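Local coordinates for protein HTH-type transcriptional regulator AscG (Escherichia coli, PDB 3BRQ) that represses the cryptic asc operon of Escherichia coli by binding DNA as a sequence-specific transcription factor of the LacI family, at residues 135-140 with 164-170; 139-145 with 201-207; 104-108 with 117-123. All blocks are in the same frame, centred on the assembly; numbering follows the deposited sequence.

Contact 1. Residues 135-140 with 164-170; sequences INAGHQ and ALAQHGI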
loop_
_atom_site.group_PDB
_atom_site.type_symbol
_atom_site.label_atom_id
_atom_site.label_comp_id
_atom_site.label_asym_id
_atom_site.label_seq_id
_atom_site.Cartn_x
_atom_site.Cartn_y
_atom_site.Cartn_z
ATOM N N ILE B 135 -27.227 1.558 13.224
ATOM C CA ILE B 135 -28.656 1.817 13.476
ATOM C C ILE B 135 -29.184 1.066 14.712
ATOM O O ILE B 135 -29.906 1.633 15.554
ATOM C CB ILE B 135 -29.556 1.488 12.273
ATOM C CG1 ILE B 135 -29.150 2.325 11.043
ATOM C CG2 ILE B 135 -31.076 1.695 12.649
ATOM C CD1 ILE B 135 -29.807 1.907 9.720
ATOM N N ASN B 136 -28.814 -0.201 14.840
ATOM C CA ASN B 136 -29.258 -1.003 15.994
ATOM C C ASN B 136 -28.577 -0.614 17.308
ATOM O O ASN B 136 -29.155 -0.853 18.379
ATOM C CB ASN B 136 -29.134 -2.502 15.701
ATOM C CG ASN B 136 -30.111 -2.960 14.628
ATOM O OD1 ASN B 136 -29.699 -3.538 13.602
ATOM N ND2 ASN B 136 -31.410 -2.674 14.829
ATOM N N ALA B 137 -27.380 -0.003 17.232
ATOM C CA ALA B 137 -26.770 0.648 18.404
ATOM C C ALA B 137 -27.375 2.028 18.729
ATOM O O ALA B 137 -26.917 2.695 19.653
ATOM C CB ALA B 137 -25.248 0.729 18.290
ATOM N N GLY B 138 -28.433 2.428 18.013
ATOM C CA GLY B 138 -29.106 3.694 18.273
ATOM C C GLY B 138 -28.813 4.899 17.370
ATOM O O GLY B 138 -29.308 5.989 17.612
ATOM N N HIS B 139 -28.039 4.704 16.309
ATOM C CA HIS B 139 -27.661 5.823 15.432
ATOM C C HIS B 139 -28.672 6.005 14.333
ATOM O O HIS B 139 -28.776 5.144 13.482
ATOM C CB HIS B 139 -26.295 5.553 14.824
ATOM C CG HIS B 139 -25.166 5.651 15.799
ATOM N ND1 HIS B 139 -24.722 6.853 16.301
ATOM C CD2 HIS B 139 -24.373 4.702 16.348
ATOM C CE1 HIS B 139 -23.703 6.642 17.113
ATOM N NE2 HIS B 139 -23.451 5.350 17.132
ATOM N N GLN B 140 -29.419 7.105 14.343
ATOM C CA GLN B 140 -30.390 7.382 13.288
ATOM C C GLN B 140 -29.843 8.350 12.197
ATOM O O GLN B 140 -30.375 8.392 11.095
ATOM C CB GLN B 140 -31.697 7.965 13.867
ATOM C CG GLN B 140 -32.522 7.066 14.846
ATOM C CD GLN B 140 -33.147 5.869 14.158
ATOM O OE1 GLN B 140 -32.690 4.723 14.332
ATOM N NE2 GLN B 140 -34.197 6.125 13.347
ATOM N N ALA B 164 -29.512 0.040 3.878
ATOM C CA ALA B 164 -29.615 -0.043 5.335
ATOM C C ALA B 164 -30.497 1.050 5.939
ATOM O O ALA B 164 -31.377 0.739 6.764
ATOM C CB ALA B 164 -28.202 -0.066 6.007
ATOM N N LEU B 165 -30.334 2.303 5.496
ATOM C CA LEU B 165 -31.280 3.339 5.906
ATOM C C LEU B 165 -32.723 3.004 5.496
ATOM O O LEU B 165 -33.639 3.081 6.311
ATOM C CB LEU B 165 -30.958 4.684 5.272
ATOM C CG LEU B 165 -29.625 5.359 5.504
ATOM C CD1 LEU B 165 -29.712 6.837 5.096
ATOM C CD2 LEU B 165 -29.154 5.186 6.927
ATOM N N ALA B 166 -32.922 2.674 4.237
ATOM C CA ALA B 166 -34.315 2.548 3.733
ATOM C C ALA B 166 -35.027 1.358 4.449
ATOM O O ALA B 166 -36.217 1.472 4.863
ATOM C CB ALA B 166 -34.322 2.347 2.229
ATOM N N GLN B 167 -34.300 0.247 4.599
ATOM C CA GLN B 167 -34.810 -0.933 5.322
ATOM C C GLN B 167 -35.110 -0.697 6.805
ATOM O O GLN B 167 -35.916 -1.412 7.379
ATOM C CB GLN B 167 -33.879 -2.134 5.164
ATOM C CG GLN B 167 -33.965 -2.823 3.803
ATOM C CD GLN B 167 -33.399 -4.244 3.836
ATOM O OE1 GLN B 167 -33.663 -5.019 4.772
ATOM N NE2 GLN B 167 -32.623 -4.600 2.802
ATOM N N HIS B 168 -34.497 0.311 7.418
ATOM C CA HIS B 168 -34.794 0.656 8.809
ATOM C C HIS B 168 -35.693 1.873 8.942
ATOM O O HIS B 168 -35.805 2.437 10.015
ATOM C CB HIS B 168 -33.515 0.887 9.602
ATOM C CG HIS B 168 -32.661 -0.331 9.760
ATOM N ND1 HIS B 168 -31.886 -0.839 8.738
ATOM C CD2 HIS B 168 -32.437 -1.129 10.836
ATOM C CE1 HIS B 168 -31.229 -1.901 9.172
ATOM N NE2 HIS B 168 -31.551 -2.101 10.439
ATOM N N GLY B 169 -36.339 2.270 7.853
ATOM C CA GLY B 169 -37.326 3.349 7.876
ATOM C C GLY B 169 -36.692 4.704 8.149
ATOM O O GLY B 169 -37.319 5.580 8.768
ATOM N N ILE B 170 -35.438 4.864 7.718
ATOM C CA ILE B 170 -34.731 6.161 7.796
ATOM C C ILE B 170 -34.645 6.833 6.442
ATOM O O ILE B 170 -34.142 6.258 5.482
ATOM C CB ILE B 170 -33.274 6.029 8.327
ATOM C CG1 ILE B 170 -33.291 5.446 9.732
ATOM C CG2 ILE B 170 -32.618 7.393 8.330
ATOM C CD1 ILE B 170 -31.931 5.087 10.300
HETATM O O HOH W 1 -36.590 5.328 12.068
#
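I135 packs against both the H168 ring and I170. The terminal methyl of I135 lies over one face of the H168 imidazole, with I135 CD1 3.8 Å from the ring centroid and displaced toward the rim, a CH-pi contact. Its branch methyl joins in, I135 CG2 lying 3.6 Å from H168 CD2. Both arms can reach the ring because CG1 stands anti to the carbonyl carbon (chi1 -59°) while CG2 is anti to the backbone N. The long arm also meets I170 tip to tip, CD1 to CD1 at 3.9 Å. On the exposed side, Q140 bends at chi2 (-69°) and brings its amide obliquely across the I170 side chain, with Q140 NE2 3.8 Å from I170 CG1; the carbonyl O of Q140 meets I170 CG2 at 3.7 Å.

Polar bonding serves mainly to fix each partner on its own side, and no direct hydrogen bond spans the pair. H168 ND1 donates to A164 O at 2.6 Å, the acceptor sitting somewhat out of the imidazole plane. This pins the ring's rotation and presents its face to I135. A water bridges Q140 NE2 and G169 O, weakly at both ends.

Each helix ends in a Schellman motif, with G138 and G169, both at positive phi, as the C-prime residues. G138 N to I135 O is one bond of the first; I170 N to L165 O and G169 N to A166 O make the second. The contact is made by side chains flanking these turns, and the chain leaves each helix beside the residues that touch.

The contact thus joins the C-terminal ends of helices 123-136 and 152-167, which are linked in sequence through strand 142-145. Further along the same interface A164 packs on F128 and V131, and H168 on A132.

Contact 2. Residues 139-145 with 201-207; sequences HQEIAFL and FSALVAS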
loop_
_atom_site.group_PDB
_atom_site.type_symbol
_atom_site.label_atom_id
_atom_site.label_comp_id
_atom_site.label_asym_id
_atom_site.label_seq_id
_atom_site.Cartn_x
_atom_site.Cartn_y
_atom_site.Cartn_z
ATOM N N HIS B 139 -28.039 4.704 16.309
ATOM C CA HIS B 139 -27.661 5.823 15.432
ATOM C C HIS B 139 -28.672 6.005 14.333
ATOM O O HIS B 139 -28.776 5.144 13.482
ATOM C CB HIS B 139 -26.295 5.553 14.824
ATOM C CG HIS B 139 -25.166 5.651 15.799
ATOM N ND1 HIS B 139 -24.722 6.853 16.301
ATOM C CD2 HIS B 139 -24.373 4.702 16.348
ATOM C CE1 HIS B 139 -23.703 6.642 17.113
ATOM N NE2 HIS B 139 -23.451 5.350 17.132
ATOM N N GLN B 140 -29.419 7.105 14.343
ATOM C CA GLN B 140 -30.390 7.382 13.288
ATOM C C GLN B 140 -29.843 8.350 12.197
ATOM O O GLN B 140 -30.375 8.392 11.095
ATOM C CB GLN B 140 -31.697 7.965 13.867
ATOM C CG GLN B 140 -32.522 7.066 14.846
ATOM C CD GLN B 140 -33.147 5.869 14.158
ATOM O OE1 GLN B 140 -32.690 4.723 14.332
ATOM N NE2 GLN B 140 -34.197 6.125 13.347
ATOM N N GLU B 141 -28.812 9.131 12.519
ATOM C CA GLU B 141 -28.327 10.163 11.613
ATOM C C GLU B 141 -26.871 9.791 11.346
ATOM O O GLU B 141 -25.973 9.979 12.192
ATOM C CB GLU B 141 -28.480 11.549 12.255
ATOM C CG GLU B 141 -29.920 11.887 12.650
ATOM C CD GLU B 141 -29.977 13.158 13.497
ATOM O OE1 GLU B 141 -30.026 13.038 14.739
ATOM O OE2 GLU B 141 -29.948 14.279 12.919
ATOM N N ILE B 142 -26.665 9.205 10.168
ATOM C CA ILE B 142 -25.382 8.619 9.839
ATOM C C ILE B 142 -24.852 9.294 8.563
ATOM O O ILE B 142 -25.550 9.281 7.542
ATOM C CB ILE B 142 -25.520 7.054 9.602
ATOM C CG1 ILE B 142 -26.174 6.365 10.823
ATOM C CG2 ILE B 142 -24.182 6.473 9.225
ATOM C CD1 ILE B 142 -26.543 4.858 10.617
ATOM N N ALA B 143 -23.652 9.873 8.648
ATOM C CA ALA B 143 -22.927 10.397 7.484
ATOM C C ALA B 143 -22.202 9.301 6.688
ATOM O O ALA B 143 -21.875 8.252 7.218
ATOM C CB ALA B 143 -21.947 11.497 7.923
ATOM N N PHE B 144 -21.958 9.526 5.409
ATOM C CA PHE B 144 -21.285 8.571 4.585
ATOM C C PHE B 144 -20.293 9.305 3.654
ATOM O O PHE B 144 -20.650 10.252 2.948
ATOM C CB PHE B 144 -22.283 7.758 3.749
ATOM C CG PHE B 144 -21.678 6.567 3.077
ATOM C CD1 PHE B 144 -21.560 5.317 3.761
ATOM C CD2 PHE B 144 -21.234 6.661 1.743
ATOM C CE1 PHE B 144 -20.984 4.193 3.099
ATOM C CE2 PHE B 144 -20.691 5.541 1.076
ATOM C CZ PHE B 144 -20.586 4.292 1.750
ATOM N N LEU B 145 -19.030 8.877 3.731
ATOM C CA LEU B 145 -17.999 9.285 2.794
ATOM C C LEU B 145 -17.736 8.248 1.692
ATOM O O LEU B 145 -17.235 7.152 1.952
ATOM C CB LEU B 145 -16.687 9.526 3.543
ATOM C CG LEU B 145 -16.298 10.909 4.076
ATOM C CD1 LEU B 145 -17.429 11.545 4.764
ATOM C CD2 LEU B 145 -15.090 10.779 5.033
ATOM N N PHE B 201 -25.114 14.693 12.633
ATOM C CA PHE B 201 -24.917 13.271 12.559
ATOM C C PHE B 201 -24.197 12.746 13.819
ATOM O O PHE B 201 -23.346 13.462 14.374
ATOM C CB PHE B 201 -24.193 12.908 11.232
ATOM C CG PHE B 201 -22.838 13.596 11.040
ATOM C CD1 PHE B 201 -21.685 12.964 11.447
ATOM C CD2 PHE B 201 -22.753 14.866 10.440
ATOM C CE1 PHE B 201 -20.470 13.554 11.297
ATOM C CE2 PHE B 201 -21.524 15.497 10.280
ATOM C CZ PHE B 201 -20.382 14.828 10.703
ATOM N N SER B 202 -24.513 11.514 14.246
ATOM C CA SER B 202 -23.848 10.855 15.396
ATOM C C SER B 202 -22.802 9.808 14.986
ATOM O O SER B 202 -21.982 9.367 15.808
ATOM C CB SER B 202 -24.868 10.250 16.407
ATOM O OG SER B 202 -25.631 9.168 15.849
ATOM N N ALA B 203 -22.790 9.435 13.709
ATOM C CA ALA B 203 -21.846 8.435 13.253
ATOM C C ALA B 203 -21.456 8.749 11.811
ATOM O O ALA B 203 -22.254 9.325 11.082
ATOM C CB ALA B 203 -22.461 6.995 13.377
ATOM N N LEU B 204 -20.229 8.384 11.437
ATOM C CA LEU B 204 -19.719 8.573 10.077
ATOM C C LEU B 204 -19.148 7.247 9.557
ATOM O O LEU B 204 -18.260 6.626 10.212
ATOM C CB LEU B 204 -18.593 9.648 10.040
ATOM C CG LEU B 204 -17.892 9.632 8.656
ATOM C CD1 LEU B 204 -18.307 10.786 7.842
ATOM C CD2 LEU B 204 -16.375 9.597 8.776
ATOM N N VAL B 205 -19.617 6.829 8.375
ATOM C CA VAL B 205 -19.064 5.618 7.710
ATOM C C VAL B 205 -18.207 6.121 6.561
ATOM O O VAL B 205 -18.743 6.787 5.667
ATOM C CB VAL B 205 -20.193 4.679 7.203
ATOM C CG1 VAL B 205 -19.620 3.472 6.452
ATOM C CG2 VAL B 205 -21.039 4.188 8.406
ATOM N N ALA B 206 -16.873 5.884 6.627
ATOM C CA ALA B 206 -15.951 6.237 5.532
ATOM C C ALA B 206 -15.710 4.995 4.712
ATOM O O ALA B 206 -15.485 3.938 5.268
ATOM C CB ALA B 206 -14.596 6.743 6.071
ATOM N N SER B 207 -15.679 5.142 3.382
ATOM C CA SER B 207 -15.544 4.008 2.495
ATOM C C SER B 207 -14.146 3.396 2.492
ATOM O O SER B 207 -13.985 2.307 1.944
ATOM C CB SER B 207 -16.058 4.341 1.079
ATOM O OG SER B 207 -17.477 4.464 1.103
HETATM O O HOH W 2 -28.116 9.599 15.562
#
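H139 and S202 make the shortest polar link, ND1 to OG at 2.5 Å and almost straight (175°), with either atom a possible donor. The hydroxyl reaches the edge of the imidazole, and S202 OG also lies 2.5 Å from a water that accepts from E141 N. With H139 NE2 bonded to I292 O, the ring is gripped at both nitrogens and cannot easily turn. At the other end, L145 O takes two donors from one residue: S207 N, in the carbonyl plane, and S207 OG at 2.8 Å, tilted from it.

Between these ends runs regular parallel pairing. S202 N donates to E141 O, A143 N to A203 O, V205 N to A143 O, and L145 N to V205 O. Strands 142-145 and 203-206 are neighbours in the parallel part of the sheet of a periplasmic binding protein-like domain, where helices cover both faces, as in the alpha/beta lobes of the LacI family. Their axes cross at -20°, the usual gentle twist.

Side chains alternate between the faces. On one, I142 CG2 touches V205 CG2 at 4.0 Å, and F144 CE1 meets V205 CG1 at 3.7 Å; the F144 ring also stacks with Y161. A203 CB sits over the H139 ring, 3.8 Å from its centroid. On the other face, A143 CB lies over a face of the F201 ring, offset toward its rim, a CH-pi contact, and 3.7 Å from L204 CD1. L204 CD1 and L145 CD1 are modelled at 3.3 Å, a doubtful closeness. L194 of helix 184-197 covers this second cluster, while L134 of helix 123-136 covers I142 and V205.

Contact 3. Residues 104-108 with 117-123; sequences IMVLN and HSVWCDH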
loop_
_atom_site.group_PDB
_atom_site.type_symbol
_atom_site.label_atom_id
_atom_site.label_comp_id
_atom_site.label_asym_id
_atom_site.label_seq_id
_atom_site.Cartn_x
_atom_site.Cartn_y
_atom_site.Cartn_z
ATOM N N ILE B 104 -9.641 -18.322 -17.478
ATOM C CA ILE B 104 -9.654 -16.890 -17.084
ATOM C C ILE B 104 -10.617 -16.709 -15.926
ATOM O O ILE B 104 -11.782 -17.134 -16.003
ATOM C CB ILE B 104 -10.039 -15.918 -18.235
ATOM C CG1 ILE B 104 -9.069 -16.083 -19.396
ATOM C CG2 ILE B 104 -10.049 -14.413 -17.732
ATOM C CD1 ILE B 104 -9.496 -15.387 -20.659
HETATM N N MSE B 105 -10.142 -16.130 -14.832
HETATM C CA MSE B 105 -11.032 -15.877 -13.713
HETATM C C MSE B 105 -11.008 -14.412 -13.301
HETATM O O MSE B 105 -9.978 -13.753 -13.487
HETATM C CB MSE B 105 -10.663 -16.799 -12.541
HETATM C CG MSE B 105 -11.188 -18.247 -12.825
HETATM SE SE MSE B 105 -10.969 -19.457 -11.357
HETATM C CE MSE B 105 -12.279 -18.838 -10.109
ATOM N N VAL B 106 -12.103 -13.943 -12.693
ATOM C CA VAL B 106 -12.276 -12.535 -12.321
ATOM C C VAL B 106 -12.366 -12.426 -10.799
ATOM O O VAL B 106 -13.013 -13.232 -10.150
ATOM C CB VAL B 106 -13.539 -11.878 -13.029
ATOM C CG1 VAL B 106 -14.791 -12.541 -12.579
ATOM C CG2 VAL B 106 -13.640 -10.365 -12.737
ATOM N N LEU B 107 -11.622 -11.468 -10.247
ATOM C CA LEU B 107 -11.643 -11.087 -8.841
ATOM C C LEU B 107 -12.456 -9.788 -8.644
ATOM O O LEU B 107 -12.246 -8.790 -9.366
ATOM C CB LEU B 107 -10.180 -10.839 -8.383
ATOM C CG LEU B 107 -9.958 -10.509 -6.893
ATOM C CD1 LEU B 107 -10.243 -11.782 -6.024
ATOM C CD2 LEU B 107 -8.512 -10.048 -6.668
ATOM N N ASN B 108 -13.329 -9.773 -7.626
ATOM C CA ASN B 108 -14.005 -8.539 -7.165
ATOM C C ASN B 108 -15.234 -8.167 -7.997
ATOM O O ASN B 108 -15.777 -7.063 -7.830
ATOM C CB ASN B 108 -13.043 -7.325 -7.058
ATOM C CG ASN B 108 -13.561 -6.224 -6.074
ATOM O OD1 ASN B 108 -13.495 -5.020 -6.362
ATOM N ND2 ASN B 108 -14.074 -6.636 -4.937
ATOM N N HIS B 117 -16.406 -18.703 -12.627
ATOM C CA HIS B 117 -15.134 -18.014 -12.896
ATOM C C HIS B 117 -14.949 -16.763 -12.026
ATOM O O HIS B 117 -13.958 -16.067 -12.206
ATOM C CB HIS B 117 -15.032 -17.595 -14.381
ATOM C CG HIS B 117 -15.021 -18.743 -15.359
ATOM N ND1 HIS B 117 -15.945 -19.777 -15.333
ATOM C CD2 HIS B 117 -14.198 -19.006 -16.403
ATOM C CE1 HIS B 117 -15.677 -20.631 -16.309
ATOM N NE2 HIS B 117 -14.640 -20.172 -16.988
ATOM N N SER B 118 -15.857 -16.467 -11.094
ATOM C CA SER B 118 -15.605 -15.333 -10.172
ATOM C C SER B 118 -15.342 -15.631 -8.717
ATOM O O SER B 118 -15.877 -16.595 -8.135
ATOM C CB SER B 118 -16.601 -14.197 -10.288
ATOM O OG SER B 118 -17.903 -14.660 -10.444
ATOM N N VAL B 119 -14.424 -14.848 -8.160
ATOM C CA VAL B 119 -14.236 -14.836 -6.733
ATOM C C VAL B 119 -14.599 -13.417 -6.276
ATOM O O VAL B 119 -13.927 -12.431 -6.626
ATOM C CB VAL B 119 -12.809 -15.292 -6.319
ATOM C CG1 VAL B 119 -12.620 -15.141 -4.837
ATOM C CG2 VAL B 119 -12.605 -16.769 -6.677
ATOM N N TRP B 120 -15.640 -13.324 -5.463
ATOM C CA TRP B 120 -16.164 -12.040 -5.123
ATOM C C TRP B 120 -16.619 -11.911 -3.662
ATOM O O TRP B 120 -16.929 -12.897 -2.995
ATOM C CB TRP B 120 -17.247 -11.693 -6.144
ATOM C CG TRP B 120 -18.626 -11.796 -5.675
ATOM C CD1 TRP B 120 -19.287 -12.915 -5.268
ATOM C CD2 TRP B 120 -19.542 -10.719 -5.565
ATOM N NE1 TRP B 120 -20.572 -12.597 -4.895
ATOM C CE2 TRP B 120 -20.755 -11.251 -5.068
ATOM C CE3 TRP B 120 -19.461 -9.348 -5.855
ATOM C CZ2 TRP B 120 -21.891 -10.458 -4.843
ATOM C CZ3 TRP B 120 -20.586 -8.562 -5.646
ATOM C CH2 TRP B 120 -21.781 -9.115 -5.142
ATOM N N CYS B 121 -16.608 -10.677 -3.177
ATOM C CA CYS B 121 -16.993 -10.349 -1.815
ATOM C C CYS B 121 -18.174 -9.429 -1.975
ATOM O O CYS B 121 -18.180 -8.563 -2.848
ATOM C CB CYS B 121 -15.856 -9.632 -1.083
ATOM S SG CYS B 121 -16.352 -9.082 0.561
ATOM N N ASP B 122 -19.206 -9.651 -1.193
ATOM C CA ASP B 122 -20.422 -8.859 -1.342
ATOM C C ASP B 122 -20.204 -7.566 -0.560
ATOM O O ASP B 122 -20.600 -7.478 0.569
ATOM C CB ASP B 122 -21.646 -9.619 -0.805
ATOM C CG ASP B 122 -22.945 -8.960 -1.203
ATOM O OD1 ASP B 122 -22.967 -7.734 -1.463
ATOM O OD2 ASP B 122 -23.964 -9.679 -1.258
ATOM N N HIS B 123 -19.513 -6.594 -1.162
ATOM C CA HIS B 123 -19.269 -5.266 -0.566
ATOM C C HIS B 123 -20.539 -4.522 -0.191
ATOM O O HIS B 123 -20.625 -3.842 0.842
ATOM C CB HIS B 123 -18.498 -4.376 -1.551
ATOM C CG HIS B 123 -17.127 -4.874 -1.882
ATOM N ND1 HIS B 123 -16.158 -5.095 -0.920
ATOM C CD2 HIS B 123 -16.552 -5.163 -3.077
ATOM C CE1 HIS B 123 -15.048 -5.490 -1.513
ATOM N NE2 HIS B 123 -15.261 -5.539 -2.819
#
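H117 meets strand 104-107 at both its ring and its backbone. The edge of the imidazole faces a carbonyl, H117 CD2 lying 3.1 Å from I104 O, a buried oxygen with no hydrogen-bond partner in the model; the ring also stacks with F275. H117 O accepts from V106 N at 2.9 Å. At S118 the strands are packed tightly, S118 CB sitting 3.4 Å from V106 CG1, while its hydroxyl turns to S115 O and L111 N.

V119 N returns a bond to V106 O, and V119 O receives N108 N, completing a parallel pairing. V119 shares its face with L107, and V119 CG2 also meets CE of M105, a selenomethionine, at 4.0 Å; I262 of helix 255-270 covers M105 and V119. Strand 118-119 is the edge strand of the five-stranded parallel sheet of one lobe in the LacI-type two-lobed fold, and 104-107 is its inner neighbour. Beyond it the chain crosses to helix 123-136, which leads into the other lobe's sheet.

W120 leads the chain out, its indole packing against R110 and taking little part in the pairing. D122 then serves as N-cap, OD1 bonding Q125 N. H123, in the helix's first turn, accepts from N108 ND2 through NE2 (2.7 Å, 153° at the hydrogen). The donor lies in the imidazole plane, yet amide and ring planes stand 74° apart. N108 gets there with CG anti to its own nitrogen (chi1 -157°). Its side chain also lies about 3 Å from a bound sulfate, probably from the crystallisation liquor, that may mark a pocket.

Overall arrangement
Contacts 1 and 2 belong to one lobe and share H139 and Q140, the turn that carries helix 123-136 into strand 142-145; I135 CG1 touches I142 CD1 at 3.7 Å. Contact 3 lies in the other lobe's sheet, its centre about 28 Å from that of contact 2 and on the opposite side of the chain's centre. Contacts 2 and 3 are buried parallel strand pairs, dominated by backbone hydrogen bonds and finished by histidine side-chain bonds. Contact 1, partly buried at the surface, relies on apolar packing and a weakly held water. Helix 123-136 relates all three: contact 3 includes its start, contact 1 its end, and its L134 and I135 cover I142 of contact 2.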